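Penaeus monodon metallodensovirus major capsid protein (PDB 6WH7) assembles in sixty copies into an icosahedral capsid, the shell that in parvoviruses encloses the single-stranded DNA genome. Local coordinates at residues G125-L133 and W211-H219; Y156-L167 and A269-P277. One frame throughout, in Å; residues are numbered along the deposited sequence.

In the fold
Both contacts belong to a jelly roll of two antiparallel sheets. Contact 2 pairs the neighbouring strands 157-162 and 270-274 inside one sheet and is buried almost throughout. Contact 1 is partly buried and lies mainly on the other sheet, reaching back to the first through Trp211: strand 118-135 meets the connection from strand 207-211 to strand 218-222, so it has a short paired end and a longer region of loop against strand. Its chemistry is a tryptophan among leucines beside more exposed polar groups, whereas contact 2 relies on regular backbone pairing and aromatic packing. The two meet through the Trp211 and Met157 backbones and through the Tyr126 hydroxyl, probably hydrogen-bonded to His271 ND1.

Contact 1 of 2, residues G125-L133 and W211-H219; sequences GYTLSNLIL and WKQGDDALH
Leu131 lies over one face of the Trp211 indole, its CB 3.5 Å from the centroid of the six-membered ring and 16° off the ring normal, a CH-pi contact. Trp211 CG is trans to the main-chain nitrogen (chi1 -178°), which carries the ring toward strand 118-135, where its CH2 corner also reaches CB of Leu128. Leu218 CD1 packs on the opposite face, so the indole is sandwiched between leucines from both segments. Next to it the two backbones pair briefly in antiparallel fashion: Leu128 N donates to Leu218 O at 2.8 Å, and Leu218 N returns a bond to Leu128 O at 2.6 Å. On the other side of the sheet from these leucines, the Thr127 hydroxyl OG1 meets ND1 at the edge of the His219 imidazole, hydrogen-bonded at 3.0 Å, while Thr127 CG2 rests 3.6 Å from Ala217 CB. In jelly-roll terms, strand D here adjoins strand G of the BIDG sheet, and the short connection from strand F passes from the CHEF sheet to the BIDG sheet. That connection is shaped by a type II turn from Lys212 to Asp215, closed by Asp215 N to Lys212 O; the carboxylate of Asp215 folds back, its OD2 taking the Lys212 N-H from above its plane at 2.9 Å. Beyond the turn, Trp211 NE1 donates to Asp216 O at 2.9 Å, a bond bent to 146° that ties the indole's rotation to its own loop. The extended Gln213 side chain passes Leu131, its CG 3.4 Å from Leu131 O, and crosses Leu133 at a slant; its OE1 is hydrogen-bonded to Thr153 OG1. Farther out, Met157 of strand 157-162, in the facing sheet, packs on Leu131 and Trp211, and Val46 of a neighbouring subunit packs against Trp211 and Leu218.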
loop_
_atom_site.group_PDB
_atom_site.type_symbol
_atom_site.label_atom_id
_atom_site.label_comp_id
_atom_site.label_asym_id
_atom_site.label_seq_id
_atom_site.Cartn_x
_atom_site.Cartn_y
_atom_site.Cartn_z
ATOM N N GLY A 125 -58.147 -45.217 50.840
ATOM C CA GLY A 125 -58.739 -43.906 50.690
ATOM C C GLY A 125 -60.197 -43.995 50.308
ATOM O O GLY A 125 -60.686 -45.038 49.870
ATOM N N TYR A 126 -60.886 -42.873 50.484
ATOM C CA TYR A 126 -62.289 -42.781 50.125
ATOM C C TYR A 126 -62.585 -41.384 49.608
ATOM O O TYR A 126 -61.847 -40.435 49.862
ATOM C CB TYR A 126 -63.201 -43.121 51.303
ATOM C CG TYR A 126 -63.212 -42.112 52.416
ATOM C CD1 TYR A 126 -64.188 -41.138 52.480
ATOM C CD2 TYR A 126 -62.245 -42.125 53.399
ATOM C CE1 TYR A 126 -64.204 -40.222 53.488
ATOM C CE2 TYR A 126 -62.258 -41.205 54.409
ATOM C CZ TYR A 126 -63.240 -40.259 54.449
ATOM O OH TYR A 126 -63.252 -39.339 55.460
ATOM N N THR A 127 -63.677 -41.274 48.864
ATOM C CA THR A 127 -64.095 -40.014 48.271
ATOM C C THR A 127 -65.550 -39.758 48.609
ATOM O O THR A 127 -66.398 -40.626 48.405
ATOM C CB THR A 127 -63.914 -40.019 46.755
ATOM O OG1 THR A 127 -62.534 -40.215 46.437
ATOM C CG2 THR A 127 -64.358 -38.706 46.178
ATOM N N LEU A 128 -65.827 -38.577 49.140
ATOM C CA LEU A 128 -67.182 -38.084 49.331
ATOM C C LEU A 128 -67.518 -37.153 48.186
ATOM O O LEU A 128 -66.764 -36.223 47.901
ATOM C CB LEU A 128 -67.312 -37.360 50.665
ATOM C CG LEU A 128 -67.872 -38.167 51.821
ATOM C CD1 LEU A 128 -67.117 -39.430 52.010
ATOM C CD2 LEU A 128 -67.779 -37.328 53.068
ATOM N N SER A 129 -68.639 -37.402 47.530
ATOM C CA SER A 129 -68.920 -36.736 46.275
ATOM C C SER A 129 -70.400 -36.430 46.157
ATOM O O SER A 129 -71.242 -37.168 46.664
ATOM C CB SER A 129 -68.478 -37.599 45.102
ATOM O OG SER A 129 -68.822 -36.977 43.892
ATOM N N ASN A 130 -70.701 -35.326 45.475
ATOM C CA ASN A 130 -72.046 -34.990 45.017
ATOM C C ASN A 130 -73.017 -34.896 46.195
ATOM O O ASN A 130 -73.975 -35.657 46.327
ATOM C CB ASN A 130 -72.498 -36.004 43.967
ATOM C CG ASN A 130 -71.610 -35.987 42.752
ATOM O OD1 ASN A 130 -71.029 -36.997 42.384
ATOM N ND2 ASN A 130 -71.508 -34.836 42.113
ATOM N N LEU A 131 -72.738 -33.906 47.038
ATOM C CA LEU A 131 -73.512 -33.699 48.250
ATOM C C LEU A 131 -74.883 -33.144 47.918
ATOM O O LEU A 131 -75.004 -32.198 47.140
ATOM C CB LEU A 131 -72.781 -32.747 49.187
ATOM C CG LEU A 131 -73.496 -32.409 50.483
ATOM C CD1 LEU A 131 -73.640 -33.634 51.339
ATOM C CD2 LEU A 131 -72.765 -31.349 51.217
ATOM N N ILE A 132 -75.916 -33.736 48.510
ATOM C CA ILE A 132 -77.285 -33.251 48.405
ATOM C C ILE A 132 -77.801 -33.019 49.812
ATOM O O ILE A 132 -77.892 -33.959 50.605
ATOM C CB ILE A 132 -78.199 -34.229 47.651
ATOM C CG1 ILE A 132 -77.770 -34.346 46.198
ATOM C CG2 ILE A 132 -79.635 -33.766 47.725
ATOM C CD1 ILE A 132 -78.452 -35.460 45.473
ATOM N N LEU A 133 -78.145 -31.780 50.115
ATOM C CA LEU A 133 -78.596 -31.385 51.436
ATOM C C LEU A 133 -80.102 -31.185 51.434
ATOM O O LEU A 133 -80.662 -30.644 50.478
ATOM C CB LEU A 133 -77.895 -30.104 51.865
ATOM C CG LEU A 133 -76.385 -30.199 52.024
ATOM C CD1 LEU A 133 -75.816 -28.833 52.172
ATOM C CD2 LEU A 133 -76.043 -31.029 53.230
ATOM N N TRP A 211 -68.738 -28.292 53.532
ATOM C CA TRP A 211 -68.867 -28.847 52.200
ATOM C C TRP A 211 -70.291 -28.625 51.732
ATOM O O TRP A 211 -71.243 -28.998 52.419
ATOM C CB TRP A 211 -68.449 -30.314 52.207
ATOM C CG TRP A 211 -68.485 -31.013 50.907
ATOM C CD1 TRP A 211 -67.807 -30.677 49.786
ATOM C CD2 TRP A 211 -69.046 -32.301 50.654
ATOM N NE1 TRP A 211 -68.007 -31.606 48.805
ATOM C CE2 TRP A 211 -68.755 -32.626 49.323
ATOM C CE3 TRP A 211 -69.801 -33.199 51.415
ATOM C CZ2 TRP A 211 -69.198 -33.800 48.734
ATOM C CZ3 TRP A 211 -70.229 -34.360 50.829
ATOM C CH2 TRP A 211 -69.935 -34.653 49.503
ATOM N N LYS A 212 -70.426 -27.993 50.579
ATOM C CA LYS A 212 -71.682 -27.445 50.114
ATOM C C LYS A 212 -72.094 -28.166 48.844
ATOM O O LYS A 212 -71.281 -28.819 48.191
ATOM C CB LYS A 212 -71.545 -25.947 49.853
ATOM C CG LYS A 212 -71.245 -25.140 51.094
ATOM C CD LYS A 212 -71.166 -23.669 50.795
ATOM C CE LYS A 212 -71.055 -22.847 52.071
ATOM N NZ LYS A 212 -69.715 -22.937 52.716
ATOM N N GLN A 213 -73.380 -28.085 48.524
ATOM C CA GLN A 213 -73.832 -28.581 47.237
ATOM C C GLN A 213 -73.071 -27.875 46.130
ATOM O O GLN A 213 -72.923 -26.652 46.144
ATOM C CB GLN A 213 -75.327 -28.362 47.063
ATOM C CG GLN A 213 -76.203 -29.169 47.974
ATOM C CD GLN A 213 -77.658 -28.921 47.690
ATOM O OE1 GLN A 213 -78.017 -27.878 47.157
ATOM N NE2 GLN A 213 -78.503 -29.881 48.016
ATOM N N GLY A 214 -72.577 -28.646 45.176
ATOM C CA GLY A 214 -71.816 -28.104 44.087
ATOM C C GLY A 214 -70.326 -28.057 44.318
ATOM O O GLY A 214 -69.577 -27.863 43.358
ATOM N N ASP A 215 -69.873 -28.220 45.556
ATOM C CA ASP A 215 -68.446 -28.284 45.804
ATOM C C ASP A 215 -67.855 -29.550 45.205
ATOM O O ASP A 215 -68.541 -30.546 44.973
ATOM C CB ASP A 215 -68.138 -28.237 47.296
ATOM C CG ASP A 215 -68.263 -26.854 47.874
ATOM O OD1 ASP A 215 -68.347 -25.888 47.095
ATOM O OD2 ASP A 215 -68.244 -26.727 49.113
ATOM N N ASP A 216 -66.554 -29.496 44.957
ATOM C CA ASP A 216 -65.839 -30.643 44.437
ATOM C C ASP A 216 -65.804 -31.752 45.477
ATOM O O ASP A 216 -66.026 -31.533 46.668
ATOM C CB ASP A 216 -64.424 -30.244 44.034
ATOM C CG ASP A 216 -64.400 -29.324 42.832
ATOM O OD1 ASP A 216 -65.416 -29.260 42.111
ATOM O OD2 ASP A 216 -63.368 -28.653 42.615
ATOM N N ALA A 217 -65.536 -32.963 45.007
ATOM C CA ALA A 217 -65.543 -34.120 45.883
ATOM C C ALA A 217 -64.450 -34.014 46.935
ATOM O O ALA A 217 -63.419 -33.370 46.733
ATOM C CB ALA A 217 -65.361 -35.397 45.072
ATOM N N LEU A 218 -64.689 -34.654 48.070
ATOM C CA LEU A 218 -63.744 -34.687 49.175
ATOM C C LEU A 218 -62.964 -35.992 49.100
ATOM O O LEU A 218 -63.528 -37.066 49.305
ATOM C CB LEU A 218 -64.475 -34.567 50.505
ATOM C CG LEU A 218 -65.271 -33.297 50.754
ATOM C CD1 LEU A 218 -65.990 -33.412 52.068
ATOM C CD2 LEU A 218 -64.368 -32.095 50.738
ATOM N N HIS A 219 -61.673 -35.897 48.813
ATOM C CA HIS A 219 -60.806 -37.057 48.680
ATOM C C HIS A 219 -59.960 -37.187 49.933
ATOM O O HIS A 219 -59.367 -36.205 50.385
ATOM C CB HIS A 219 -59.892 -36.921 47.464
ATOM C CG HIS A 219 -60.617 -36.679 46.180
ATOM N ND1 HIS A 219 -61.316 -37.664 45.519
ATOM C CD2 HIS A 219 -60.758 -35.556 45.437
ATOM C CE1 HIS A 219 -61.848 -37.162 44.419
ATOM N NE2 HIS A 219 -61.528 -35.883 44.349
#

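Contact 2 of 2, residues Y156-L167 and A269-P277; sequences YMIHSIDDQQCL and AGHYLSFPP
Ile158 and Ser274 begin the backbone pairing of the two antiparallel strands: Ile158 N donates to Ser274 O at 2.7 Å and Ser274 N answers to Ile158 O. Ser160 and Tyr272 repeat the reciprocal pattern, with Ser160 N to Tyr272 O nearly straight at 173°, and Asp162 N to Gly270 O adds a fifth bond. The Asp162 carboxylate binds two backbone N-H groups of the turn that follows, OD1 accepting Cys166 N through its syn lone pair and OD2 taking Leu167 N at 2.9 Å. The aromatic pair of the contact lies on the face of His159 and His271. With CG trans to the backbone N (chi1 -175°), His159 swings its ring edge to the face of His271, planes at 77° and NE2 3.7 Å from His271 CG, while Ile161 lies alongside the same His271 imidazole with CG1 3.4 Å from CD2. These strands are E and H at the middle of the CHEF sheet of the jelly roll, and this face looks into the barrel, where Phe220 stacks on His159 and Trp85 on His271. Apolar contacts near Phe275 include Met157, whose SD lies oblique to the ring, a Met-aromatic contact, and whose CE touches Leu273 CD2 at 3.7 Å. Pro276 CG makes a CH-pi contact over one face of the Tyr156 ring, 3.4 Å from CE1, and Asp162 CB meets the edge of the Tyr272 ring.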
loop_
_atom_site.group_PDB
_atom_site.type_symbol
_atom_site.label_atom_id
_atom_site.label_comp_id
_atom_site.label_asym_id
_atom_site.label_seq_id
_atom_site.Cartn_x
_atom_site.Cartn_y
_atom_site.Cartn_z
ATOM N N TYR A 156 -74.577 -26.456 54.677
ATOM C CA TYR A 156 -73.393 -27.223 54.340
ATOM C C TYR A 156 -73.300 -28.385 55.307
ATOM O O TYR A 156 -73.891 -28.366 56.386
ATOM C CB TYR A 156 -72.129 -26.366 54.394
ATOM C CG TYR A 156 -71.977 -25.610 55.685
ATOM C CD1 TYR A 156 -71.421 -26.203 56.804
ATOM C CD2 TYR A 156 -72.381 -24.294 55.780
ATOM C CE1 TYR A 156 -71.292 -25.509 57.972
ATOM C CE2 TYR A 156 -72.249 -23.601 56.941
ATOM C CZ TYR A 156 -71.708 -24.206 58.033
ATOM O OH TYR A 156 -71.583 -23.499 59.196
ATOM N N MET A 157 -72.567 -29.409 54.905
ATOM C CA MET A 157 -72.217 -30.498 55.798
ATOM C C MET A 157 -70.749 -30.359 56.151
ATOM O O MET A 157 -69.918 -30.086 55.283
ATOM C CB MET A 157 -72.494 -31.860 55.165
ATOM C CG MET A 157 -72.178 -33.021 56.079
ATOM S SD MET A 157 -72.597 -34.610 55.379
ATOM C CE MET A 157 -71.328 -34.753 54.142
ATOM N N ILE A 158 -70.435 -30.522 57.425
ATOM C CA ILE A 158 -69.083 -30.308 57.915
ATOM C C ILE A 158 -68.357 -31.642 57.912
ATOM O O ILE A 158 -68.786 -32.587 58.575
ATOM C CB ILE A 158 -69.093 -29.697 59.321
ATOM C CG1 ILE A 158 -69.873 -28.393 59.323
ATOM C CG2 ILE A 158 -67.688 -29.427 59.775
ATOM C CD1 ILE A 158 -70.123 -27.852 60.684
ATOM N N HIS A 159 -67.267 -31.727 57.165
ATOM C CA HIS A 159 -66.358 -32.854 57.274
ATOM C C HIS A 159 -65.240 -32.462 58.221
ATOM O O HIS A 159 -64.522 -31.493 57.970
ATOM C CB HIS A 159 -65.767 -33.256 55.932
ATOM C CG HIS A 159 -64.933 -34.491 56.010
ATOM N ND1 HIS A 159 -65.479 -35.747 56.119
ATOM C CD2 HIS A 159 -63.596 -34.654 56.119
ATOM C CE1 HIS A 159 -64.512 -36.638 56.214
ATOM N NE2 HIS A 159 -63.359 -36.000 56.221
ATOM N N SER A 160 -65.084 -33.217 59.294
ATOM C CA SER A 160 -64.105 -32.911 60.317
ATOM C C SER A 160 -63.048 -33.999 60.350
ATOM O O SER A 160 -63.375 -35.186 60.377
ATOM C CB SER A 160 -64.776 -32.789 61.679
ATOM O OG SER A 160 -65.703 -31.726 61.689
ATOM N N ILE A 161 -61.788 -33.592 60.330
ATOM C CA ILE A 161 -60.662 -34.481 60.558
ATOM C C ILE A 161 -60.085 -34.130 61.915
ATOM O O ILE A 161 -59.751 -32.968 62.166
ATOM C CB ILE A 161 -59.594 -34.340 59.466
ATOM C CG1 ILE A 161 -60.154 -34.742 58.111
ATOM C CG2 ILE A 161 -58.408 -35.190 59.796
ATOM C CD1 ILE A 161 -59.220 -34.459 56.992
ATOM N N ASP A 162 -59.954 -35.116 62.786
ATOM C CA ASP A 162 -59.476 -34.847 64.131
ATOM C C ASP A 162 -58.003 -35.222 64.158
ATOM O O ASP A 162 -57.643 -36.371 64.411
ATOM C CB ASP A 162 -60.287 -35.655 65.133
ATOM C CG ASP A 162 -60.011 -35.266 66.548
ATOM O OD1 ASP A 162 -59.281 -34.281 66.761
ATOM O OD2 ASP A 162 -60.527 -35.948 67.451
ATOM N N ASP A 163 -57.153 -34.218 63.971
ATOM C CA ASP A 163 -55.706 -34.367 63.930
ATOM C C ASP A 163 -55.090 -34.324 65.311
ATOM O O ASP A 163 -54.172 -35.091 65.611
ATOM C CB ASP A 163 -55.107 -33.273 63.055
ATOM C CG ASP A 163 -55.395 -33.486 61.594
ATOM O OD1 ASP A 163 -55.673 -34.638 61.216
ATOM O OD2 ASP A 163 -55.365 -32.503 60.826
ATOM N N GLN A 164 -55.570 -33.412 66.150
ATOM C CA GLN A 164 -55.113 -33.315 67.522
ATOM C C GLN A 164 -55.679 -34.416 68.397
ATOM O O GLN A 164 -55.282 -34.519 69.560
ATOM C CB GLN A 164 -55.480 -31.949 68.078
ATOM C CG GLN A 164 -54.781 -30.810 67.370
ATOM C CD GLN A 164 -53.298 -30.780 67.646
ATOM O OE1 GLN A 164 -52.499 -31.285 66.867
ATOM N NE2 GLN A 164 -52.920 -30.165 68.753
ATOM N N GLN A 165 -56.579 -35.237 67.864
ATOM C CA GLN A 165 -57.199 -36.338 68.592
ATOM C C GLN A 165 -57.917 -35.833 69.843
ATOM O O GLN A 165 -57.629 -36.230 70.972
ATOM C CB GLN A 165 -56.176 -37.423 68.931
ATOM C CG GLN A 165 -56.780 -38.675 69.525
ATOM C CD GLN A 165 -55.769 -39.759 69.705
ATOM O OE1 GLN A 165 -54.643 -39.632 69.260
ATOM N NE2 GLN A 165 -56.155 -40.830 70.369
ATOM N N CYS A 166 -58.846 -34.906 69.622
ATOM C CA CYS A 166 -59.794 -34.566 70.672
ATOM C C CYS A 166 -60.518 -35.810 71.158
ATOM O O CYS A 166 -60.725 -35.994 72.361
ATOM C CB CYS A 166 -60.797 -33.537 70.162
ATOM S SG CYS A 166 -60.082 -31.979 69.653
ATOM N N LEU A 167 -60.899 -36.680 70.232
ATOM C CA LEU A 167 -61.601 -37.920 70.529
ATOM C C LEU A 167 -60.648 -39.072 70.267
ATOM O O LEU A 167 -60.303 -39.351 69.117
ATOM C CB LEU A 167 -62.861 -38.043 69.680
ATOM C CG LEU A 167 -64.136 -37.377 70.185
ATOM C CD1 LEU A 167 -63.964 -35.891 70.309
ATOM C CD2 LEU A 167 -65.261 -37.682 69.225
ATOM N N ALA A 269 -56.328 -40.097 61.305
ATOM C CA ALA A 269 -57.133 -39.229 62.134
ATOM C C ALA A 269 -58.607 -39.576 61.998
ATOM O O ALA A 269 -59.047 -40.169 61.009
ATOM C CB ALA A 269 -56.899 -37.771 61.760
ATOM N N GLY A 270 -59.371 -39.219 63.025
ATOM C CA GLY A 270 -60.797 -39.470 62.992
ATOM C C GLY A 270 -61.463 -38.586 61.975
ATOM O O GLY A 270 -61.248 -37.371 61.958
ATOM N N HIS A 271 -62.253 -39.185 61.099
ATOM C CA HIS A 271 -63.057 -38.418 60.168
ATOM C C HIS A 271 -64.505 -38.446 60.617
ATOM O O HIS A 271 -65.019 -39.482 61.038
ATOM C CB HIS A 271 -62.929 -38.917 58.735
ATOM C CG HIS A 271 -61.591 -38.647 58.129
ATOM N ND1 HIS A 271 -61.274 -39.010 56.842
ATOM C CD2 HIS A 271 -60.479 -38.079 58.643
ATOM C CE1 HIS A 271 -60.034 -38.646 56.577
ATOM N NE2 HIS A 271 -59.527 -38.087 57.657
ATOM N N TYR A 272 -65.141 -37.290 60.536
ATOM C CA TYR A 272 -66.413 -37.040 61.181
ATOM C C TYR A 272 -67.258 -36.182 60.265
ATOM O O TYR A 272 -66.752 -35.251 59.638
ATOM C CB TYR A 272 -66.198 -36.328 62.510
ATOM C CG TYR A 272 -65.415 -37.125 63.513
ATOM C CD1 TYR A 272 -65.890 -38.323 64.006
ATOM C CD2 TYR A 272 -64.156 -36.720 63.896
ATOM C CE1 TYR A 272 -65.165 -39.046 64.909
ATOM C CE2 TYR A 272 -63.424 -37.441 64.785
ATOM C CZ TYR A 272 -63.930 -38.602 65.288
ATOM O OH TYR A 272 -63.182 -39.316 66.182
ATOM N N LEU A 273 -68.538 -36.502 60.185
ATOM C CA LEU A 273 -69.499 -35.684 59.471
ATOM C C LEU A 273 -70.452 -35.060 60.471
ATOM O O LEU A 273 -70.862 -35.703 61.439
ATOM C CB LEU A 273 -70.264 -36.496 58.433
ATOM C CG LEU A 273 -69.370 -36.972 57.300
ATOM C CD1 LEU A 273 -70.127 -37.846 56.347
ATOM C CD2 LEU A 273 -68.778 -35.794 56.582
ATOM N N SER A 274 -70.797 -33.803 60.236
ATOM C CA SER A 274 -71.580 -33.047 61.193
ATOM C C SER A 274 -72.313 -31.954 60.443
ATOM O O SER A 274 -71.949 -31.594 59.325
ATOM C CB SER A 274 -70.688 -32.464 62.289
ATOM O OG SER A 274 -71.440 -31.738 63.233
ATOM N N PHE A 275 -73.358 -31.437 61.068
ATOM C CA PHE A 275 -74.046 -30.315 60.472
ATOM C C PHE A 275 -73.949 -29.106 61.383
ATOM O O PHE A 275 -73.852 -29.251 62.603
ATOM C CB PHE A 275 -75.519 -30.631 60.200
ATOM C CG PHE A 275 -75.719 -31.705 59.192
ATOM C CD1 PHE A 275 -75.626 -31.433 57.848
ATOM C CD2 PHE A 275 -76.012 -32.988 59.587
ATOM C CE1 PHE A 275 -75.807 -32.418 56.926
ATOM C CE2 PHE A 275 -76.196 -33.974 58.661
ATOM C CZ PHE A 275 -76.094 -33.688 57.333
ATOM N N PRO A 276 -73.956 -27.903 60.824
ATOM C CA PRO A 276 -73.907 -26.711 61.647
ATOM C C PRO A 276 -75.186 -26.554 62.443
ATOM O O PRO A 276 -76.275 -26.865 61.946
ATOM C CB PRO A 276 -73.749 -25.587 60.619
ATOM C CG PRO A 276 -74.363 -26.128 59.407
ATOM C CD PRO A 276 -74.003 -27.570 59.396
ATOM N N PRO A 277 -75.094 -26.110 63.694
ATOM C CA PRO A 277 -76.310 -25.812 64.450
ATOM C C PRO A 277 -77.008 -24.594 63.873
ATOM O O PRO A 277 -76.408 -23.529 63.721
ATOM C CB PRO A 277 -75.785 -25.545 65.861
ATOM C CG PRO A 277 -74.406 -25.094 65.655
ATOM C CD PRO A 277 -73.884 -25.836 64.476
#